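Local coordinates for protein estrogen receptor (Crassostrea gigas, PDB 4N1Y) that probably acts as a constitutively active nuclear receptor transcription factor, whose ligand-binding domain has probably lost the hormone-operated switch of steroid receptors, at residues P20-H25 and A45-V50; S24-G29 and L38-K43; L84-R89 and L98-D103; F120-A125 and L195-Q200. All blocks are in the same frame, centred on the assembly; numbering follows the deposited sequence.

Contact 1: P20-H25 and A45-V50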
# COMPACT_ATOMS: atom_id res chain seq x y z
N PRO B 20 -12.03 0.69 22.58
CA PRO B 20 -12.04 1.83 23.49
C PRO B 20 -10.72 2.56 23.32
O PRO B 20 -9.81 1.97 22.73
CB PRO B 20 -12.16 1.19 24.86
CG PRO B 20 -11.40 -0.11 24.70
CD PRO B 20 -11.64 -0.56 23.26
N VAL B 21 -10.57 3.77 23.83
CA VAL B 21 -9.27 4.41 23.77
C VAL B 21 -8.47 4.10 25.02
O VAL B 21 -8.96 4.24 26.14
CB VAL B 21 -9.36 5.91 23.55
CG1 VAL B 21 -8.45 6.30 22.38
CG2 VAL B 21 -10.79 6.31 23.26
N LEU B 22 -7.23 3.70 24.81
CA LEU B 22 -6.37 3.26 25.90
C LEU B 22 -5.40 4.35 26.34
O LEU B 22 -4.87 5.10 25.53
CB LEU B 22 -5.59 2.01 25.48
CG LEU B 22 -6.45 0.79 25.14
CD1 LEU B 22 -5.59 -0.24 24.45
CD2 LEU B 22 -7.13 0.20 26.37
N GLU B 23 -5.20 4.42 27.65
CA GLU B 23 -4.24 5.33 28.24
C GLU B 23 -2.89 4.66 28.14
O GLU B 23 -2.81 3.43 28.13
CB GLU B 23 -4.58 5.58 29.71
CG GLU B 23 -5.87 6.30 29.97
CD GLU B 23 -5.80 7.76 29.62
OE1 GLU B 23 -4.71 8.24 29.26
OE2 GLU B 23 -6.85 8.43 29.73
N SER B 24 -1.81 5.43 28.06
CA SER B 24 -0.50 4.79 27.96
C SER B 24 0.07 4.60 29.36
O SER B 24 0.93 3.74 29.57
CB SER B 24 0.48 5.59 27.09
OG SER B 24 0.73 6.88 27.63
N HIS B 25 -0.43 5.39 30.31
CA HIS B 25 0.19 5.50 31.63
C HIS B 25 1.71 5.65 31.55
O HIS B 25 2.46 5.09 32.36
CB HIS B 25 -0.20 4.31 32.50
CG HIS B 25 -1.67 4.24 32.77
ND1 HIS B 25 -2.54 3.49 32.02
CD2 HIS B 25 -2.41 4.81 33.75
CE1 HIS B 25 -3.77 3.62 32.50
NE2 HIS B 25 -3.71 4.41 33.56
N ALA B 45 1.02 -0.65 22.18
CA ALA B 45 0.73 -1.40 20.98
C ALA B 45 0.16 -2.76 21.33
O ALA B 45 -0.79 -3.21 20.69
CB ALA B 45 1.96 -1.57 20.15
N GLU B 46 0.73 -3.41 22.33
CA GLU B 46 0.27 -4.74 22.69
C GLU B 46 -1.14 -4.74 23.30
O GLU B 46 -1.92 -5.65 23.04
CB GLU B 46 1.26 -5.41 23.64
CG GLU B 46 1.84 -6.63 22.99
CD GLU B 46 2.59 -7.53 23.93
OE1 GLU B 46 1.94 -8.32 24.65
OE2 GLU B 46 3.84 -7.46 23.92
N ARG B 47 -1.47 -3.71 24.07
CA ARG B 47 -2.81 -3.64 24.65
C ARG B 47 -3.82 -3.37 23.53
O ARG B 47 -4.87 -4.00 23.47
CB ARG B 47 -2.87 -2.55 25.72
CG ARG B 47 -1.92 -2.80 26.88
CD ARG B 47 -2.32 -2.04 28.15
NE ARG B 47 -2.79 -0.69 27.84
CZ ARG B 47 -3.71 -0.02 28.53
NH1 ARG B 47 -4.29 -0.59 29.58
NH2 ARG B 47 -4.05 1.20 28.16
N GLU B 48 -3.47 -2.49 22.60
CA GLU B 48 -4.38 -2.18 21.50
C GLU B 48 -4.45 -3.43 20.61
O GLU B 48 -5.46 -3.68 19.95
CB GLU B 48 -3.93 -0.92 20.72
CG GLU B 48 -3.79 0.36 21.61
CD GLU B 48 -3.33 1.65 20.87
OE1 GLU B 48 -2.65 1.55 19.82
OE2 GLU B 48 -3.61 2.76 21.39
N LEU B 49 -3.39 -4.22 20.62
CA LEU B 49 -3.36 -5.45 19.84
C LEU B 49 -4.38 -6.49 20.32
O LEU B 49 -5.10 -7.07 19.51
CB LEU B 49 -1.95 -6.04 19.86
CG LEU B 49 -1.68 -7.18 18.87
CD1 LEU B 49 -2.08 -6.80 17.46
CD2 LEU B 49 -0.21 -7.61 18.92
N VAL B 50 -4.44 -6.72 21.63
CA VAL B 50 -5.44 -7.62 22.21
C VAL B 50 -6.85 -7.16 21.86
O VAL B 50 -7.73 -7.97 21.58
CB VAL B 50 -5.31 -7.72 23.73
CG1 VAL B 50 -6.44 -8.55 24.29
CG2 VAL B 50 -3.98 -8.33 24.11

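Contact 2: S24-G29 and L38-K43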
# COMPACT_ATOMS: atom_id res chain seq x y z
N SER B 24 -1.81 5.43 28.06
CA SER B 24 -0.50 4.79 27.96
C SER B 24 0.07 4.60 29.36
O SER B 24 0.93 3.74 29.57
CB SER B 24 0.48 5.59 27.09
OG SER B 24 0.73 6.88 27.63
N HIS B 25 -0.43 5.39 30.31
CA HIS B 25 0.19 5.50 31.63
C HIS B 25 1.71 5.65 31.55
O HIS B 25 2.46 5.09 32.36
CB HIS B 25 -0.20 4.31 32.50
CG HIS B 25 -1.67 4.24 32.77
ND1 HIS B 25 -2.54 3.49 32.02
CD2 HIS B 25 -2.41 4.81 33.75
CE1 HIS B 25 -3.77 3.62 32.50
NE2 HIS B 25 -3.71 4.41 33.56
N HIS B 26 2.16 6.41 30.56
CA HIS B 26 3.57 6.68 30.41
C HIS B 26 4.04 7.53 31.58
O HIS B 26 3.31 8.42 32.04
CB HIS B 26 3.85 7.40 29.10
CG HIS B 26 5.29 7.77 28.92
ND1 HIS B 26 6.22 6.92 28.37
CD2 HIS B 26 5.98 8.89 29.26
CE1 HIS B 26 7.40 7.50 28.35
NE2 HIS B 26 7.28 8.70 28.89
N ASN B 27 5.25 7.27 32.06
CA ASN B 27 5.79 8.04 33.17
C ASN B 27 6.54 9.24 32.62
O ASN B 27 7.68 9.12 32.16
CB ASN B 27 6.70 7.18 34.05
CG ASN B 27 7.32 7.97 35.21
OD1 ASN B 27 6.78 8.98 35.65
ND2 ASN B 27 8.46 7.50 35.70
N HIS B 28 5.89 10.40 32.66
CA HIS B 28 6.47 11.62 32.14
C HIS B 28 7.48 12.18 33.14
O HIS B 28 8.17 13.16 32.87
CB HIS B 28 5.37 12.65 31.85
CG HIS B 28 4.43 12.23 30.77
ND1 HIS B 28 4.74 12.30 29.43
CD2 HIS B 28 3.17 11.73 30.83
CE1 HIS B 28 3.72 11.86 28.72
NE2 HIS B 28 2.75 11.52 29.54
N GLY B 29 7.56 11.55 34.31
CA GLY B 29 8.50 11.97 35.32
C GLY B 29 9.92 11.69 34.92
O GLY B 29 10.85 12.32 35.42
N LEU B 38 9.91 4.22 23.58
CA LEU B 38 9.61 2.99 22.86
C LEU B 38 9.00 1.90 23.72
O LEU B 38 8.16 1.13 23.24
CB LEU B 38 10.87 2.45 22.20
CG LEU B 38 11.30 3.17 20.92
CD1 LEU B 38 12.55 2.53 20.30
CD2 LEU B 38 10.14 3.18 19.97
N ASN B 39 9.36 1.84 25.00
CA ASN B 39 8.79 0.79 25.84
C ASN B 39 7.32 1.11 26.08
O ASN B 39 6.49 0.20 26.13
CB ASN B 39 9.56 0.59 27.17
CG ASN B 39 10.86 -0.22 27.02
OD1 ASN B 39 11.01 -1.01 26.09
ND2 ASN B 39 11.79 -0.04 27.95
N SER B 40 6.98 2.39 26.13
CA SER B 40 5.58 2.76 26.28
C SER B 40 4.86 2.50 24.97
O SER B 40 3.78 1.90 24.96
CB SER B 40 5.43 4.21 26.72
OG SER B 40 5.94 4.41 28.02
N LEU B 41 5.46 2.93 23.86
CA LEU B 41 4.87 2.69 22.54
C LEU B 41 4.69 1.21 22.25
O LEU B 41 3.65 0.79 21.76
CB LEU B 41 5.70 3.32 21.43
CG LEU B 41 5.74 4.85 21.37
CD1 LEU B 41 6.69 5.32 20.26
CD2 LEU B 41 4.33 5.42 21.16
N VAL B 42 5.69 0.41 22.58
CA VAL B 42 5.63 -1.02 22.31
C VAL B 42 4.49 -1.69 23.06
O VAL B 42 3.80 -2.53 22.50
CB VAL B 42 6.95 -1.72 22.69
CG1 VAL B 42 6.73 -3.20 22.98
CG2 VAL B 42 7.98 -1.52 21.61
N LYS B 43 4.30 -1.32 24.32
CA LYS B 43 3.28 -2.02 25.07
C LYS B 43 1.90 -1.38 24.99
O LYS B 43 0.89 -2.06 25.21
CB LYS B 43 3.74 -2.23 26.50
CG LYS B 43 3.82 -3.71 26.60
CD LYS B 43 4.57 -4.36 27.73
CE LYS B 43 4.55 -5.78 27.28
NZ LYS B 43 5.17 -5.85 25.87
O HOH W 1 6.11 4.92 31.35

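Contact 3: L84-R89 and L98-D103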
# COMPACT_ATOMS: atom_id res chain seq x y z
N LEU B 84 -3.39 3.04 11.37
CA LEU B 84 -4.62 3.62 10.84
C LEU B 84 -5.41 4.26 11.96
O LEU B 84 -5.91 5.37 11.82
CB LEU B 84 -5.46 2.57 10.12
CG LEU B 84 -6.79 3.15 9.63
CD1 LEU B 84 -6.53 3.88 8.34
CD2 LEU B 84 -7.83 2.07 9.42
N ASN B 85 -5.52 3.56 13.09
CA ASN B 85 -6.26 4.08 14.22
C ASN B 85 -5.63 5.34 14.77
O ASN B 85 -6.29 6.36 14.97
CB ASN B 85 -6.33 3.04 15.34
CG ASN B 85 -7.26 1.92 15.01
OD1 ASN B 85 -8.05 2.01 14.07
ND2 ASN B 85 -7.19 0.84 15.78
N CYS B 86 -4.33 5.26 14.98
CA CYS B 86 -3.57 6.36 15.51
C CYS B 86 -3.75 7.62 14.66
O CYS B 86 -3.91 8.71 15.21
CB CYS B 86 -2.10 5.99 15.58
SG CYS B 86 -1.07 7.35 16.13
N ALA B 87 -3.76 7.45 13.35
CA ALA B 87 -4.02 8.56 12.43
C ALA B 87 -5.35 9.21 12.76
O ALA B 87 -5.47 10.44 12.77
CB ALA B 87 -4.00 8.08 10.99
N PHE B 88 -6.37 8.40 12.99
CA PHE B 88 -7.70 8.93 13.23
C PHE B 88 -7.76 9.55 14.62
O PHE B 88 -8.40 10.58 14.81
CB PHE B 88 -8.78 7.84 13.08
CG PHE B 88 -10.19 8.39 13.01
CD1 PHE B 88 -10.67 8.98 11.84
CD2 PHE B 88 -11.03 8.35 14.12
CE1 PHE B 88 -11.96 9.49 11.77
CE2 PHE B 88 -12.32 8.87 14.06
CZ PHE B 88 -12.78 9.44 12.88
N ARG B 89 -7.09 8.92 15.59
CA ARG B 89 -6.96 9.51 16.93
C ARG B 89 -6.28 10.87 16.84
O ARG B 89 -6.51 11.74 17.68
CB ARG B 89 -6.16 8.60 17.88
CG ARG B 89 -6.98 7.57 18.67
CD ARG B 89 -6.13 6.84 19.72
NE ARG B 89 -4.97 6.16 19.13
CZ ARG B 89 -4.97 4.90 18.70
NH1 ARG B 89 -6.07 4.16 18.79
NH2 ARG B 89 -3.88 4.36 18.18
N LEU B 98 1.18 13.02 16.80
CA LEU B 98 0.42 11.78 16.82
C LEU B 98 0.02 11.44 18.25
O LEU B 98 0.85 11.41 19.16
CB LEU B 98 1.21 10.64 16.19
CG LEU B 98 1.40 10.84 14.69
CD1 LEU B 98 2.28 9.76 14.09
CD2 LEU B 98 0.06 10.90 13.98
N ALA B 99 -1.28 11.22 18.43
CA ALA B 99 -1.81 10.88 19.74
C ALA B 99 -1.95 9.36 19.87
O ALA B 99 -2.98 8.79 19.50
CB ALA B 99 -3.15 11.56 19.96
N PHE B 100 -0.90 8.71 20.39
CA PHE B 100 -0.91 7.26 20.56
C PHE B 100 -1.87 6.87 21.67
O PHE B 100 -2.56 5.85 21.60
CB PHE B 100 0.50 6.76 20.84
CG PHE B 100 1.45 7.10 19.75
CD1 PHE B 100 1.51 6.32 18.60
CD2 PHE B 100 2.26 8.22 19.85
CE1 PHE B 100 2.36 6.65 17.57
CE2 PHE B 100 3.12 8.56 18.82
CZ PHE B 100 3.18 7.77 17.68
N ALA B 101 -1.89 7.71 22.68
CA ALA B 101 -2.89 7.63 23.71
C ALA B 101 -3.17 9.08 24.07
O ALA B 101 -2.40 9.97 23.70
CB ALA B 101 -2.39 6.82 24.90
N PRO B 102 -4.28 9.34 24.77
CA PRO B 102 -4.46 10.70 25.29
C PRO B 102 -3.27 11.05 26.19
O PRO B 102 -2.79 12.18 26.27
CB PRO B 102 -5.76 10.61 26.10
CG PRO B 102 -6.46 9.41 25.60
CD PRO B 102 -5.41 8.46 25.11
N ASP B 103 -2.79 9.99 26.83
CA ASP B 103 -1.68 9.97 27.78
C ASP B 103 -0.32 10.20 27.11
O ASP B 103 0.69 10.37 27.79
CB ASP B 103 -1.71 8.59 28.44
CG ASP B 103 -1.23 8.59 29.85
OD1 ASP B 103 -0.31 9.37 30.18
OD2 ASP B 103 -1.78 7.78 30.63

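Contact 4: F120-A125 and L195-Q200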
# COMPACT_ATOMS: atom_id res chain seq x y z
N PHE B 120 6.37 7.85 11.18
CA PHE B 120 5.34 8.74 11.72
C PHE B 120 5.03 9.92 10.80
O PHE B 120 3.90 10.44 10.82
CB PHE B 120 5.74 9.25 13.10
CG PHE B 120 5.72 8.18 14.13
CD1 PHE B 120 4.96 7.04 13.94
CD2 PHE B 120 6.47 8.30 15.29
CE1 PHE B 120 4.94 6.04 14.89
CE2 PHE B 120 6.46 7.31 16.24
CZ PHE B 120 5.69 6.18 16.04
N GLU B 121 5.99 10.32 9.98
CA GLU B 121 5.75 11.40 9.04
C GLU B 121 4.72 11.01 7.99
O GLU B 121 3.92 11.83 7.57
CB GLU B 121 7.04 11.81 8.35
CG GLU B 121 7.73 12.99 8.97
CD GLU B 121 8.95 13.39 8.19
OE1 GLU B 121 8.92 13.31 6.94
OE2 GLU B 121 9.93 13.86 8.81
N GLN B 122 4.73 9.75 7.60
CA GLN B 122 3.74 9.23 6.67
C GLN B 122 2.36 9.13 7.35
O GLN B 122 1.33 9.52 6.78
CB GLN B 122 4.21 7.89 6.13
CG GLN B 122 3.45 7.40 4.93
CD GLN B 122 4.13 6.23 4.26
OE1 GLN B 122 4.85 5.46 4.91
NE2 GLN B 122 3.95 6.11 2.95
N VAL B 123 2.34 8.59 8.56
CA VAL B 123 1.11 8.49 9.33
C VAL B 123 0.47 9.83 9.61
O VAL B 123 -0.71 10.02 9.37
CB VAL B 123 1.33 7.78 10.67
CG1 VAL B 123 0.04 7.78 11.47
CG2 VAL B 123 1.81 6.36 10.44
N ALA B 124 1.28 10.75 10.14
CA ALA B 124 0.83 12.11 10.43
C ALA B 124 0.22 12.80 9.19
O ALA B 124 -0.80 13.48 9.29
CB ALA B 124 1.99 12.92 10.95
N ALA B 125 0.85 12.60 8.02
CA ALA B 125 0.33 13.15 6.77
C ALA B 125 -1.00 12.51 6.42
O ALA B 125 -1.93 13.18 5.98
CB ALA B 125 1.33 12.94 5.63
N LEU B 195 -5.02 4.33 2.05
CA LEU B 195 -4.66 3.01 2.52
C LEU B 195 -3.34 2.53 1.98
O LEU B 195 -2.62 1.81 2.68
CB LEU B 195 -5.74 1.98 2.18
CG LEU B 195 -7.05 2.07 2.95
CD1 LEU B 195 -7.96 0.91 2.52
CD2 LEU B 195 -6.83 2.06 4.45
N THR B 196 -2.99 2.94 0.77
CA THR B 196 -1.69 2.57 0.23
C THR B 196 -0.56 3.12 1.13
O THR B 196 0.48 2.47 1.28
CB THR B 196 -1.49 3.07 -1.18
OG1 THR B 196 -1.33 4.49 -1.15
CG2 THR B 196 -2.68 2.70 -2.07
N HIS B 197 -0.74 4.31 1.71
CA HIS B 197 0.32 4.87 2.56
C HIS B 197 0.37 4.17 3.91
O HIS B 197 1.46 3.94 4.46
CB HIS B 197 0.13 6.37 2.72
CG HIS B 197 0.23 7.09 1.41
ND1 HIS B 197 1.41 7.16 0.70
CD2 HIS B 197 -0.72 7.67 0.63
CE1 HIS B 197 1.19 7.79 -0.45
NE2 HIS B 197 -0.09 8.10 -0.52
N ILE B 198 -0.79 3.84 4.44
CA ILE B 198 -0.89 3.09 5.68
C ILE B 198 -0.20 1.73 5.55
O ILE B 198 0.47 1.27 6.47
CB ILE B 198 -2.35 2.91 6.08
CG1 ILE B 198 -2.88 4.21 6.69
CG2 ILE B 198 -2.49 1.79 7.08
CD1 ILE B 198 -2.26 4.55 8.05
N ARG B 199 -0.38 1.09 4.40
CA ARG B 199 0.27 -0.18 4.10
C ARG B 199 1.79 -0.03 4.08
O ARG B 199 2.52 -0.83 4.66
CB ARG B 199 -0.23 -0.70 2.75
CG ARG B 199 0.48 -1.94 2.24
CD ARG B 199 0.11 -3.17 3.05
NE ARG B 199 -1.32 -3.50 3.02
CZ ARG B 199 -1.89 -4.36 2.18
NH1 ARG B 199 -1.16 -4.98 1.25
NH2 ARG B 199 -3.20 -4.60 2.24
N GLN B 200 2.27 1.02 3.42
CA GLN B 200 3.70 1.30 3.37
C GLN B 200 4.22 1.59 4.79
O GLN B 200 5.26 1.07 5.21
CB GLN B 200 3.98 2.46 2.42
CG GLN B 200 5.45 2.73 2.23
CD GLN B 200 5.72 3.71 1.11
OE1 GLN B 200 4.88 4.54 0.79
NE2 GLN B 200 6.89 3.60 0.51

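Contact 1: P20-H25 and A45-V50
The NH2 nitrogen of R47 reaches the extended backbone at L22 and E23, where it meets the E23 carbonyl obliquely, in an arrangement too poor to count as a hydrogen bond. What remains is mostly apolar. L22 brings its CB up to R47 NH2 and places CD2 over one face of the guanidinium, offset toward the rim. A bend at chi3 (-41°) lets the long arginine chain leave the helix and turn its flat head toward the loop. The other methyl turns to the helix itself: L22 CD1 packs 3.4 Å from E48 CG and 3.8 Å from R47 CB, against the methylene parts of two successive helical residues. Leucine suits this place because its two branches can serve two neighbours at once. E48 runs past L22 in the opposite direction with its chain extended beyond CG (chi2 179°), which carries its carboxylate on to a long, weak ion pair with R89. R47, by contrast, is exposed, as suits a charged group that lies along the loop. In this nuclear receptor ligand-binding domain, the loop that precedes helix 34-56 thus packs back on that helix, lying along it, between it and the end of helix 67-89 with the loop at A101-D103. L22 also touches H51 one turn further on, V21 leans on R89 of helix 67-89, and L49 and V50 touch helix 222-229.

Contact 2: S24-G29 and L38-K43
H26 and S40 mark the closest approach of an irregular loop to a helix, with their CA atoms 6.0 Å apart. The 38-43 segment is regular helix, whereas 24-29, in the loop that leads into this helix of the nuclear receptor ligand-binding domain, is shaped by two small side-chain turns. In the first, an ST turn, S24 OG accepts from H26 N at 3.3 Å. In the second, an Asx turn, N27 OD1 accepts from G29 N, which sits well above the plane of the amide carbonyl. Serine and asparagine suit these places because their short polar chains can fold back onto the backbone two residues on. Between the turns, H26 extends its ring from the loop with CG anti to the backbone N (chi1 177°), and this presents ND1 to the helix. There H26 ND1 and S40 OG are hydrogen-bonded with an angle of 159°, the hydroxyl coming in at the ring edge, near its plane. A water accepts from N27 N at 2.6 Å and makes a weak second link to S40 OG. H36 meets the H26 ring with planes about 50° apart, and the H26 side chain also touches L104 and L37. Either partner could supply the proton, so a serine facing a histidine suits either ring tautomer, consistent with a neutral pairing, and gives the ND1 of buried H26 a partner where the loop settles on helix 34-56.

Contact 3: L84-R89 and L98-D103
The R89 guanidinium meets A99 O at its edge, near its plane, while F100 O approaches obliquely and the carbonyl carbon of N85, one helical turn back, lies over one face near the rim. The F100 ring, for its part, is approached obliquely by the sulfur of C86. This is the place in the nuclear receptor ligand-binding domain where the helix 67-89 gives way to the small antiparallel hairpin of strands 97-99 and 104-107. Arginine suits the end of the helix because it can reach the carbonyl of A99: R89 NE donates a weak hydrogen bond to A99 O at 3.3 Å, whereas its approach to F100 O has a poor angle. A hydroxyl adds to the join, since S90 OG is hydrogen-bonded to both C86 O and A99 N. The chain turns a corner at F100, and its ring goes inward to meet F120 and leucines of helix 34-56. Cysteine is small enough to pack between L98 and the F100 ring: with SG anti to the backbone N (chi1 176°), C86 SG sits 4.3 Å from the F100 ring centroid, 36° off the normal, in a sulfur-aromatic contact, and 4.0 Å from L98 CB.

Contact 4: F120-A125 and L195-Q200
Q122 and Q200 make the hydrogen bond between segments 120-125 and 195-200: Q122 NE2 donates to Q200 OE1 at 2.8 Å with an N-H...O angle of 150°. The bond leaves Q122 almost in its own amide plane, but reaches Q200 from above the carbonyl plane, the two amides being turned 55° apart. Q122 gets there by being long and straight, with CG anti to the backbone N (chi1 -166°). Glutamine suits both positions, for each amide offers an acceptor and a donor. Q200 uses both, its NE2 binding E203 of the second subunit and its OE1 taking a further weak bond from R199 of that subunit.

Two looser approaches accompany it. Q122 CD rests 3.5 Å from H197 O, and Q122 NE2 comes to the edge of the H197 ring, 3.6 Å from H197 ND1, too loosely to be bonded. The polar end of that histidine is taken up elsewhere, by N150 of the second subunit through NE2. Helix 187-215 thus serves here as a dimer-facing helix, in keeping with its use in nuclear receptor ligand-binding domains, and helix 117-132 packs beside it.

The apolar neighbours are V123 and I198, which touch helix 67-89, V123 at L83 and A87, and I198 at L84. V123 also rests on A201.

In the fold
From the N terminus, the loop after helix 7-15 is folded back by contact 1 onto helix 34-56, and contact 2, its ends lying inside those of contact 1, closes a shorter loop on an earlier part of the same helix. Contact 3 follows in series, closing the turn between helix 67-89 and the hairpin. D103 joins it to the loop, hydrogen-bonded through H25 N and H28 NE2, and R89 pairs weakly with E48 of contact 1. Contact 4, in series again, closes the longest loop and brings helix 117-132 to the dimer-facing helix 187-215. It meets contact 3 in the interior, where F100 touches F120 and L84 touches I198.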